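Local structure of mannitol dehydrogenase (Pseudomonas fluorescens, 1LJ8) at residues G297-S302 and Q356-R361. The protein probably catalyses the NAD-dependent interconversion of mannitol and fructose as a mannitol 2-dehydrogenase, and binds NAD between its two domains. Numbering follows the deposited sequence.
Sequences GLLNGS and QTLVDR
Leu358 reaches from helix 351-362 to Leu298 and Leu299 of helix 289-313; both helices belong to the helical C-terminal domain. Segments 297-302 and 356-361 run at 36° to each other, their axes 10.5 Å apart at closest approach. The backbones come nearest at Leu299 and Leu358. Leu358 CD1 meets Leu298 CB at 3.7 Å and lies against the backbone N of Leu299. Leu298 also touches Met335 and Val339 of helix 325-339.

Followed outward, the Leu299 side chain has CG anti to its own backbone nitrogen (chi1 -167°) and runs along one methyl of Leu358. Leu299 CB lies 4.0 Å from Leu358 CD2, Leu299 CG 3.9 Å from it, and Leu299 CD1 comes closest, at 3.6 Å. Replacing Leu358 by an alanine would remove CG and both methyls, and would probably open a gap beside Leu298 CB and leave Leu299 freer to turn.

Leu299 CD1 also touches the Arg361 guanidinium, in a direction roughly perpendicular to its contact with Leu358. The arginine chain is bent at chi3, and its NH2 also forms salt bridges with Glu259 and Asp230. This packing lies close to the cofactor site, the Leu299 side chain about 7 Å from bound NAD and from the side chain of the NAD-binding Asn191. Leu299 CD1 meets the guanidinium obliquely, 3.6 Å from Arg361 NH2 and 3.7 Å from Arg361 NH1.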
ATOM      1  N   GLY A 297      -6.529   1.673  10.710  1.00 11.96           N
ATOM      2  CA  GLY A 297      -7.018   2.815  11.490  1.00 11.95           C
ATOM      3  C   GLY A 297      -5.959   3.554  12.282  1.00 11.55           C
ATOM      4  O   GLY A 297      -5.924   4.794  12.345  1.00 12.48           O
ATOM      5  N   LEU A 298      -5.091   2.778  12.905  1.00 11.44           N
ATOM      6  CA  LEU A 298      -4.035   3.320  13.745  1.00 12.30           C
ATOM      7  C   LEU A 298      -2.741   3.640  13.024  1.00 12.53           C
ATOM      8  O   LEU A 298      -2.216   4.738  13.186  1.00 12.92           O
ATOM      9  CB  LEU A 298      -3.738   2.335  14.915  1.00 11.47           C
ATOM     10  CG  LEU A 298      -4.913   2.154  15.904  1.00 12.22           C
ATOM     11  CD1 LEU A 298      -4.519   1.012  16.929  1.00 13.01           C
ATOM     12  CD2 LEU A 298      -5.194   3.497  16.637  1.00 12.81           C
ATOM     13  N   LEU A 299      -2.205   2.702  12.248  1.00 11.52           N
ATOM     14  CA  LEU A 299      -0.914   2.992  11.603  1.00  9.65           C
ATOM     15  C   LEU A 299      -1.118   3.903  10.404  1.00 10.71           C
ATOM     16  O   LEU A 299      -0.582   5.019  10.359  1.00 10.69           O
ATOM     17  CB  LEU A 299      -0.211   1.685  11.182  1.00 11.00           C
ATOM     18  CG  LEU A 299       1.266   1.806  10.774  1.00 13.04           C
ATOM     19  CD1 LEU A 299       1.910   0.387  10.810  1.00 12.62           C
ATOM     20  CD2 LEU A 299       1.373   2.411   9.325  1.00 14.26           C
ATOM     21  N   ASN A 300      -1.937   3.475   9.439  1.00 11.73           N
ATOM     22  CA  ASN A 300      -2.109   4.340   8.266  1.00 11.22           C
ATOM     23  C   ASN A 300      -2.841   5.625   8.593  1.00 10.27           C
ATOM     24  O   ASN A 300      -2.544   6.666   8.030  1.00 10.61           O
ATOM     25  CB  ASN A 300      -2.794   3.543   7.153  1.00 11.35           C
ATOM     26  CG  ASN A 300      -1.949   2.327   6.742  1.00 12.09           C
ATOM     27  OD1 ASN A 300      -2.204   1.195   7.164  1.00 12.71           O
ATOM     28  ND2 ASN A 300      -0.924   2.562   5.934  1.00 13.21           N
ATOM     29  N   GLY A 301      -3.827   5.555   9.489  1.00 10.17           N
ATOM     30  CA  GLY A 301      -4.511   6.756   9.890  1.00 10.50           C
ATOM     31  C   GLY A 301      -3.515   7.732  10.509  1.00 10.72           C
ATOM     32  O   GLY A 301      -3.579   8.922  10.215  1.00 10.92           O
ATOM     33  N   SER A 302      -2.606   7.258  11.377  1.00 11.95           N
ATOM     34  CA  SER A 302      -1.631   8.169  11.991  1.00 11.43           C
ATOM     35  C   SER A 302      -0.670   8.722  10.940  1.00 12.02           C
ATOM     36  O   SER A 302      -0.284   9.907  11.001  1.00 13.27           O
ATOM     37  CB  SER A 302      -0.834   7.433  13.093  1.00 12.16           C
ATOM     38  OG  SER A 302      -1.685   7.243  14.208  1.00 13.72           O
ATOM     39  N   GLN A 356       1.973   1.939  21.223  1.00 15.90           N
ATOM     40  CA  GLN A 356       3.338   2.333  21.529  1.00 16.49           C
ATOM     41  C   GLN A 356       4.329   1.782  20.473  1.00 16.41           C
ATOM     42  O   GLN A 356       5.260   2.485  20.087  1.00 16.84           O
ATOM     43  CB  GLN A 356       3.768   1.863  22.946  1.00 19.35           C
ATOM     44  CG  GLN A 356       5.211   2.328  23.321  1.00 19.55           C
ATOM     45  CD  GLN A 356       5.417   3.843  23.293  1.00 22.44           C
ATOM     46  OE1 GLN A 356       4.616   4.585  23.846  1.00 26.27           O
ATOM     47  NE2 GLN A 356       6.480   4.306  22.638  1.00 21.15           N
ATOM     48  N   THR A 357       4.120   0.561  19.986  1.00 15.81           N
ATOM     49  CA  THR A 357       5.053   0.063  18.976  1.00 17.65           C
ATOM     50  C   THR A 357       4.952   0.913  17.689  1.00 16.29           C
ATOM     51  O   THR A 357       5.941   1.040  16.975  1.00 16.00           O
ATOM     52  CB  THR A 357       4.849  -1.427  18.660  1.00 17.62           C
ATOM     53  OG1 THR A 357       3.558  -1.642  18.072  1.00 21.49           O
ATOM     54  CG2 THR A 357       4.992  -2.280  19.940  1.00 17.86           C
ATOM     55  N   LEU A 358       3.788   1.525  17.406  1.00 16.10           N
ATOM     56  CA  LEU A 358       3.701   2.368  16.196  1.00 15.44           C
ATOM     57  C   LEU A 358       4.557   3.597  16.409  1.00 15.30           C
ATOM     58  O   LEU A 358       5.285   4.043  15.505  1.00 14.78           O
ATOM     59  CB  LEU A 358       2.235   2.758  15.890  1.00 12.63           C
ATOM     60  CG  LEU A 358       1.337   1.545  15.601  1.00 14.93           C
ATOM     61  CD1 LEU A 358      -0.066   2.061  15.294  1.00 12.86           C
ATOM     62  CD2 LEU A 358       1.863   0.700  14.441  1.00 15.71           C
ATOM     63  N   VAL A 359       4.498   4.166  17.611  1.00 15.42           N
ATOM     64  CA  VAL A 359       5.323   5.321  17.885  1.00 15.58           C
ATOM     65  C   VAL A 359       6.794   4.916  17.729  1.00 15.28           C
ATOM     66  O   VAL A 359       7.570   5.636  17.108  1.00 15.83           O
ATOM     67  CB  VAL A 359       5.058   5.884  19.306  1.00 17.17           C
ATOM     68  CG1 VAL A 359       6.081   6.975  19.650  1.00 18.34           C
ATOM     69  CG2 VAL A 359       3.656   6.441  19.345  1.00 18.75           C
ATOM     70  N   ASP A 360       7.160   3.756  18.276  1.00 16.43           N
ATOM     71  CA  ASP A 360       8.555   3.282  18.194  1.00 16.46           C
ATOM     72  C   ASP A 360       9.002   3.092  16.735  1.00 16.04           C
ATOM     73  O   ASP A 360      10.088   3.510  16.329  1.00 15.10           O
ATOM     74  CB  ASP A 360       8.745   1.926  18.880  1.00 18.73           C
ATOM     75  CG  ASP A 360       8.494   1.960  20.414  1.00 22.39           C
ATOM     76  OD1 ASP A 360       8.614   3.042  21.024  1.00 22.36           O
ATOM     77  OD2 ASP A 360       8.173   0.884  20.980  1.00 22.74           O
ATOM     78  N   ARG A 361       8.152   2.421  15.950  1.00 15.20           N
ATOM     79  CA  ARG A 361       8.503   2.177  14.530  1.00 15.32           C
ATOM     80  C   ARG A 361       8.574   3.466  13.705  1.00 15.21           C
ATOM     81  O   ARG A 361       9.477   3.639  12.862  1.00 15.77           O
ATOM     82  CB  ARG A 361       7.510   1.178  13.919  1.00 14.67           C
ATOM     83  CG  ARG A 361       7.720  -0.241  14.467  1.00 12.83           C
ATOM     84  CD  ARG A 361       6.512  -1.147  14.119  1.00 15.65           C
ATOM     85  NE  ARG A 361       6.311  -1.151  12.656  1.00 13.46           N
ATOM     86  CZ  ARG A 361       5.152  -1.491  12.062  1.00 13.90           C
ATOM     87  NH1 ARG A 361       4.098  -1.862  12.798  1.00 12.28           N
ATOM     88  NH2 ARG A 361       5.051  -1.447  10.728  1.00 10.81           N
TER